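Local atomic coordinates of mannitol dehydrogenase (Pseudomonas fluorescens, PDB entry 1LJ8), a protein that binds NAD and, as a mannitol 2-dehydrogenase, probably catalyses the NAD-dependent interconversion of mannitol and fructose. Residues L88-D93 with N364-D369; D230-M235 with V257-V262. One frame throughout, in Å; residues are numbered along the deposited sequence.

How the contacts relate
Contact 2 lies against the bound NAD and holds T233, a binding residue for the cofactor, whereas contact 1 sits one layer further out, the I367 side chain being about 9 Å from the cofactor at their nearest atoms. Their centres are 10 Å apart. A probable hydrogen bond from L88 N to C258 O (2.9 Å) ties them together, and CD1 of I367 packs 3.3 Å from C258 C. D369 adds a third link, its OD2 3.4 Å from CG2 of I232. Contact 2 is formed within the Rossmann domain, by residues that follow 88-93 and precede 364-369 in the chain; contact 1 joins that domain to the C-terminal one.

Contact 1 of 2, residues L88-D93 with N364-D369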
loop_
_atom_site.group_PDB
_atom_site.type_symbol
_atom_site.label_atom_id
_atom_site.label_comp_id
_atom_site.label_asym_id
_atom_site.label_seq_id
_atom_site.Cartn_x
_atom_site.Cartn_y
_atom_site.Cartn_z
ATOM N N LEU A 88 3.435 5.288 -17.405
ATOM C CA LEU A 88 4.222 4.415 -18.279
ATOM C C LEU A 88 3.394 3.178 -18.632
ATOM O O LEU A 88 2.883 2.513 -17.750
ATOM C CB LEU A 88 5.504 4.004 -17.565
ATOM C CG LEU A 88 6.463 5.135 -17.162
ATOM C CD1 LEU A 88 7.464 4.621 -16.095
ATOM C CD2 LEU A 88 7.173 5.634 -18.400
ATOM N N GLY A 89 3.236 2.906 -19.927
ATOM C CA GLY A 89 2.455 1.744 -20.353
ATOM C C GLY A 89 2.825 1.336 -21.792
ATOM O O GLY A 89 3.442 2.127 -22.503
ATOM N N ASP A 90 2.447 0.121 -22.209
ATOM C CA ASP A 90 2.754 -0.396 -23.553
ATOM C C ASP A 90 1.663 -0.132 -24.574
ATOM O O ASP A 90 1.939 0.264 -25.705
ATOM C CB ASP A 90 2.935 -1.913 -23.535
ATOM C CG ASP A 90 4.005 -2.369 -22.611
ATOM O OD1 ASP A 90 4.940 -1.594 -22.299
ATOM O OD2 ASP A 90 3.927 -3.549 -22.217
ATOM N N THR A 91 0.436 -0.485 -24.196
ATOM C CA THR A 91 -0.744 -0.290 -25.030
ATOM C C THR A 91 -1.113 1.093 -24.530
ATOM O O THR A 91 -2.205 1.347 -24.034
ATOM C CB THR A 91 -1.817 -1.382 -24.705
ATOM O OG1 THR A 91 -2.001 -1.497 -23.282
ATOM C CG2 THR A 91 -1.349 -2.741 -25.224
ATOM N N ASP A 92 -0.144 1.988 -24.701
ATOM C CA ASP A 92 -0.222 3.337 -24.174
ATOM C C ASP A 92 -0.733 4.592 -24.849
ATOM O O ASP A 92 -0.360 4.992 -25.975
ATOM C CB ASP A 92 1.134 3.696 -23.569
ATOM C CG ASP A 92 2.234 3.787 -24.608
ATOM O OD1 ASP A 92 1.931 3.602 -25.811
ATOM O OD2 ASP A 92 3.402 4.046 -24.217
ATOM N N ASP A 93 -1.591 5.204 -24.055
ATOM C CA ASP A 93 -2.199 6.471 -24.282
ATOM C C ASP A 93 -1.848 6.901 -22.837
ATOM O O ASP A 93 -2.568 6.618 -21.866
ATOM C CB ASP A 93 -3.700 6.307 -24.496
ATOM C CG ASP A 93 -4.317 7.516 -25.175
ATOM O OD1 ASP A 93 -3.587 8.194 -25.949
ATOM O OD2 ASP A 93 -5.525 7.776 -24.952
ATOM N N ASN A 364 2.775 -5.196 -18.313
ATOM C CA ASN A 364 3.199 -3.847 -18.767
ATOM C C ASN A 364 4.741 -3.770 -18.687
ATOM O O ASN A 364 5.356 -3.776 -17.617
ATOM C CB ASN A 364 2.517 -2.814 -17.842
ATOM C CG ASN A 364 2.901 -1.375 -18.139
ATOM O OD1 ASN A 364 3.854 -1.083 -18.865
ATOM N ND2 ASN A 364 2.151 -0.454 -17.536
ATOM N N GLN A 365 5.408 -3.704 -19.830
ATOM C CA GLN A 365 6.870 -3.696 -19.786
ATOM C C GLN A 365 7.436 -2.316 -19.518
ATOM O O GLN A 365 8.490 -2.188 -18.901
ATOM C CB GLN A 365 7.462 -4.194 -21.122
ATOM C CG GLN A 365 6.763 -5.435 -21.689
ATOM C CD GLN A 365 7.289 -6.742 -21.123
ATOM O OE1 GLN A 365 8.497 -6.998 -21.154
ATOM N NE2 GLN A 365 6.379 -7.592 -20.605
ATOM N N ALA A 366 6.731 -1.287 -19.969
ATOM C CA ALA A 366 7.252 0.072 -19.825
ATOM C C ALA A 366 7.341 0.560 -18.384
ATOM O O ALA A 366 8.237 1.323 -18.056
ATOM C CB ALA A 366 6.384 1.010 -20.609
ATOM N N ILE A 367 6.408 0.109 -17.542
ATOM C CA ILE A 367 6.341 0.578 -16.144
ATOM C C ILE A 367 7.535 0.188 -15.286
ATOM O O ILE A 367 7.928 0.920 -14.367
ATOM C CB ILE A 367 4.987 0.113 -15.501
ATOM C CG1 ILE A 367 4.659 0.852 -14.174
ATOM C CG2 ILE A 367 5.049 -1.390 -15.276
ATOM C CD1 ILE A 367 4.616 2.376 -14.280
ATOM N N ALA A 368 8.120 -0.968 -15.540
ATOM C CA ALA A 368 9.284 -1.393 -14.785
ATOM C C ALA A 368 9.096 -1.333 -13.249
ATOM O O ALA A 368 9.851 -0.695 -12.503
ATOM C CB ALA A 368 10.531 -0.566 -15.232
ATOM N N ASP A 369 8.087 -2.055 -12.783
ATOM C CA ASP A 369 7.799 -2.123 -11.357
ATOM C C ASP A 369 8.753 -3.115 -10.706
ATOM O O ASP A 369 8.929 -4.252 -11.159
ATOM C CB ASP A 369 6.330 -2.530 -11.163
ATOM C CG ASP A 369 5.902 -2.441 -9.703
ATOM O OD1 ASP A 369 6.622 -1.749 -8.968
ATOM O OD2 ASP A 369 4.874 -3.056 -9.325
#
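D90 and N364 each send a polar side chain across this contact, joining a loop of the Rossmann domain to the C-terminal domain, where N364 opens a helix-like turn with an Asx motif. The D90 carboxylate grips two successive backbone N-H groups of that turn. Its OD2 accepts an almost straight bond from Q365 N (2.8 Å), while OD1 takes a more bent one from A366 N (3.0 Å, 142°). Both donors arrive on the syn side, somewhat out of the carboxylate plane, so the group is held against rotation and its negative charge is likely to be eased by the N-H dipoles.

The N364 amide works in both directions. With CG anti to the backbone nitrogen (chi1 177°), it extends alongside G89, and ND2 donates in its own amide plane to L88 O at 3.1 Å (174°). OD1 completes the Asx motif by accepting from I367 N, which lies above the carbonyl plane. A leucine here would probably leave L88 O without this donor and I367 N without its acceptor, the turn then being held to the loop mainly by D90.

Apolar contacts close the other end. L88, which also touches H240 and Q243 of helix 238-248, has its CB 4.4 Å from CB of A366 and 3.8 Å from CD1 of I367.

Contact 2 of 2, residues D230-M235 with V257-V262; sequences DRITPM and VCEPFV. With NAD (nicotinamide-adenine-dinucleotide), chain B.
The guanidinium group of R231 is sandwiched between C258 and V262, pinning the loop after strand 227-230 to the edge strand 256-258 of the Rossmann-domain sheet. CG anti to the backbone nitrogen (chi1 -175°) and a bend at chi3 bring it there. C258 SG sits over the centre of one face, 3.5 Å above the plane; on the opposite face V262 CB is offset toward the rim. At the edge, NE donates to E259 O (3.0 Å, 145°), nearly along the C=O axis, and NH2 adds weak bonds to E259 O and P260 O. NH1 is hydrogen-bonded to A40 O, NH2 forms a salt bridge with E87, and Y44 makes a cation-pi contact.

E259 lies obliquely across I232 and binds its backbone twice: OE1 accepts from I232 N at 2.8 Å on the anti side, and E259 N donates to I232 O. R361 forms salt bridges with E259 and D230. The D230 carboxylate meets the edge of the F261 ring, planes 70° apart, with OD2 3.4 Å from CE2.

The loop presents T233 to the NAD carboxamide, where T233 O accepts from N7N at 3.1 Å and T233 N donates to O7N at 2.8 Å.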
loop_
_atom_site.group_PDB
_atom_site.type_symbol
_atom_site.label_atom_id
_atom_site.label_comp_id
_atom_site.label_asym_id
_atom_site.label_seq_id
_atom_site.Cartn_x
_atom_site.Cartn_y
_atom_site.Cartn_z
ATOM N N ASP A 230 -6.629 1.447 -6.357
ATOM C CA ASP A 230 -5.833 0.628 -7.249
ATOM C C ASP A 230 -5.057 1.452 -8.278
ATOM O O ASP A 230 -5.678 2.171 -9.048
ATOM C CB ASP A 230 -6.814 -0.318 -7.986
ATOM C CG ASP A 230 -6.121 -1.487 -8.700
ATOM O OD1 ASP A 230 -4.905 -1.602 -8.580
ATOM O OD2 ASP A 230 -6.803 -2.310 -9.387
ATOM N N ARG A 231 -3.731 1.372 -8.249
ATOM C CA ARG A 231 -2.891 2.001 -9.283
ATOM C C ARG A 231 -1.460 1.586 -8.988
ATOM O O ARG A 231 -0.887 2.004 -7.977
ATOM C CB ARG A 231 -2.990 3.541 -9.339
ATOM C CG ARG A 231 -2.155 4.058 -10.550
ATOM C CD ARG A 231 -2.303 5.572 -10.748
ATOM N NE ARG A 231 -2.320 5.819 -12.195
ATOM C CZ ARG A 231 -2.564 6.992 -12.759
ATOM N NH1 ARG A 231 -2.786 8.066 -12.013
ATOM N NH2 ARG A 231 -2.690 7.060 -14.099
ATOM N N ILE A 232 -0.902 0.739 -9.851
ATOM C CA ILE A 232 0.468 0.232 -9.658
ATOM C C ILE A 232 1.424 1.411 -9.745
ATOM O O ILE A 232 1.508 2.123 -10.755
ATOM C CB ILE A 232 0.793 -0.869 -10.674
ATOM C CG1 ILE A 232 -0.063 -2.124 -10.342
ATOM C CG2 ILE A 232 2.274 -1.241 -10.602
ATOM C CD1 ILE A 232 -0.148 -3.114 -11.580
ATOM N N THR A 233 2.181 1.576 -8.663
ATOM C CA THR A 233 3.064 2.738 -8.532
ATOM C C THR A 233 4.445 2.292 -8.065
ATOM O O THR A 233 4.699 2.083 -6.869
ATOM C CB THR A 233 2.424 3.759 -7.516
ATOM O OG1 THR A 233 1.092 4.133 -7.959
ATOM C CG2 THR A 233 3.327 5.048 -7.389
ATOM N N PRO A 234 5.354 2.097 -9.001
ATOM C CA PRO A 234 6.715 1.663 -8.652
ATOM C C PRO A 234 7.451 2.743 -7.803
ATOM O O PRO A 234 6.969 3.887 -7.681
ATOM C CB PRO A 234 7.411 1.559 -10.020
ATOM C CG PRO A 234 6.244 1.271 -11.001
ATOM C CD PRO A 234 5.129 2.144 -10.475
HETATM N N MSE A 235 8.625 2.364 -7.291
HETATM C CA MSE A 235 9.503 3.305 -6.589
HETATM C C MSE A 235 10.171 4.145 -7.667
HETATM O O MSE A 235 10.405 3.666 -8.792
HETATM C CB MSE A 235 10.600 2.566 -5.792
HETATM C CG MSE A 235 10.041 1.535 -4.837
HETATM SE SE MSE A 235 11.540 0.780 -3.823
HETATM C CE MSE A 235 12.392 -0.221 -5.289
ATOM N N VAL A 257 5.991 7.678 -10.757
ATOM C CA VAL A 257 5.728 6.922 -11.987
ATOM C C VAL A 257 4.593 5.941 -11.672
ATOM O O VAL A 257 4.492 5.444 -10.533
ATOM C CB VAL A 257 6.989 6.122 -12.477
ATOM C CG1 VAL A 257 8.045 7.116 -13.012
ATOM C CG2 VAL A 257 7.571 5.282 -11.368
ATOM N N CYS A 258 3.758 5.641 -12.669
ATOM C CA CYS A 258 2.608 4.757 -12.401
ATOM C C CYS A 258 2.035 4.288 -13.721
ATOM O O CYS A 258 2.348 4.850 -14.779
ATOM C CB CYS A 258 1.510 5.544 -11.642
ATOM S SG CYS A 258 0.962 7.108 -12.455
ATOM N N GLU A 259 1.240 3.216 -13.667
ATOM C CA GLU A 259 0.598 2.699 -14.868
ATOM C C GLU A 259 -0.565 3.599 -15.265
ATOM O O GLU A 259 -1.043 4.385 -14.483
ATOM C CB GLU A 259 0.043 1.290 -14.612
ATOM C CG GLU A 259 -0.978 1.296 -13.509
ATOM C CD GLU A 259 -1.697 -0.038 -13.289
ATOM O OE1 GLU A 259 -2.201 -0.212 -12.166
ATOM O OE2 GLU A 259 -1.806 -0.890 -14.215
ATOM N N PRO A 260 -1.042 3.465 -16.504
ATOM C CA PRO A 260 -2.172 4.273 -16.991
ATOM C C PRO A 260 -3.458 3.942 -16.240
ATOM O O PRO A 260 -4.259 4.828 -15.936
ATOM C CB PRO A 260 -2.304 3.876 -18.489
ATOM C CG PRO A 260 -0.998 3.253 -18.834
ATOM C CD PRO A 260 -0.408 2.679 -17.571
ATOM N N PHE A 261 -3.682 2.667 -15.958
ATOM C CA PHE A 261 -4.893 2.251 -15.243
ATOM C C PHE A 261 -4.943 2.882 -13.827
ATOM O O PHE A 261 -3.919 2.972 -13.153
ATOM C CB PHE A 261 -4.935 0.736 -15.049
ATOM C CG PHE A 261 -6.169 0.266 -14.307
ATOM C CD1 PHE A 261 -7.394 0.177 -14.959
ATOM C CD2 PHE A 261 -6.103 -0.038 -12.947
ATOM C CE1 PHE A 261 -8.556 -0.215 -14.259
ATOM C CE2 PHE A 261 -7.268 -0.424 -12.235
ATOM C CZ PHE A 261 -8.476 -0.513 -12.883
ATOM N N VAL A 262 -6.141 3.278 -13.404
ATOM C CA VAL A 262 -6.347 3.839 -12.065
ATOM C C VAL A 262 -7.824 3.708 -11.693
ATOM O O VAL A 262 -8.730 3.916 -12.521
ATOM C CB VAL A 262 -5.874 5.339 -12.004
ATOM C CG1 VAL A 262 -6.631 6.189 -13.001
ATOM C CG2 VAL A 262 -5.988 5.884 -10.560
HETATM P PA NAD B . 6.347 4.475 -0.221
HETATM O O1A NAD B . 7.412 3.643 0.279
HETATM O O2A NAD B . 6.518 5.417 -1.363
HETATM O O5B NAD B . 5.759 5.381 0.955
HETATM C C5B NAD B . 5.315 4.755 2.198
HETATM C C4B NAD B . 4.988 6.005 3.040
HETATM O O4B NAD B . 4.462 5.512 4.342
HETATM C C3B NAD B . 6.216 6.873 3.491
HETATM O O3B NAD B . 5.754 8.236 3.520
HETATM C C2B NAD B . 6.549 6.309 4.880
HETATM O O2B NAD B . 7.276 7.221 5.693
HETATM C C1B NAD B . 5.156 6.092 5.440
HETATM N N9A NAD B . 5.067 5.177 6.533
HETATM C C8A NAD B . 5.577 3.906 6.704
HETATM N N7A NAD B . 5.231 3.376 7.855
HETATM C C5A NAD B . 4.457 4.356 8.459
HETATM C C6A NAD B . 3.807 4.330 9.698
HETATM N N6A NAD B . 3.800 3.308 10.555
HETATM N N1A NAD B . 3.102 5.462 10.081
HETATM C C2A NAD B . 3.031 6.586 9.260
HETATM N N3A NAD B . 3.650 6.626 8.016
HETATM C C4A NAD B . 4.358 5.472 7.669
HETATM O O3 NAD B . 5.144 3.486 -0.525
HETATM P PN NAD B . 3.903 3.600 -1.540
HETATM O O1N NAD B . 4.260 2.951 -2.805
HETATM O O2N NAD B . 3.504 5.009 -1.582
HETATM O O5D NAD B . 2.824 2.672 -0.859
HETATM C C5D NAD B . 2.290 3.099 0.388
HETATM C C4D NAD B . 1.076 2.303 0.592
HETATM O O4D NAD B . -0.007 2.639 -0.299
HETATM C C3D NAD B . 1.192 0.737 0.534
HETATM O O3D NAD B . 1.786 0.192 1.707
HETATM C C2D NAD B . -0.226 0.294 0.231
HETATM O O2D NAD B . -0.977 0.104 1.423
HETATM C C1D NAD B . -0.781 1.453 -0.634
HETATM N N1N NAD B . -0.754 1.198 -2.088
HETATM C C2N NAD B . 0.400 1.224 -2.892
HETATM C C3N NAD B . 0.272 0.872 -4.211
HETATM C C7N NAD B . 1.533 0.861 -5.096
HETATM O O7N NAD B . 1.426 0.345 -6.218
HETATM N N7N NAD B . 2.688 1.305 -4.648
HETATM C C4N NAD B . -1.033 0.456 -4.770
HETATM C C5N NAD B . -2.178 0.481 -3.917
HETATM C C6N NAD B . -2.063 0.852 -2.548
HETATM O O HOH W 1 7.039 6.584 -8.130
#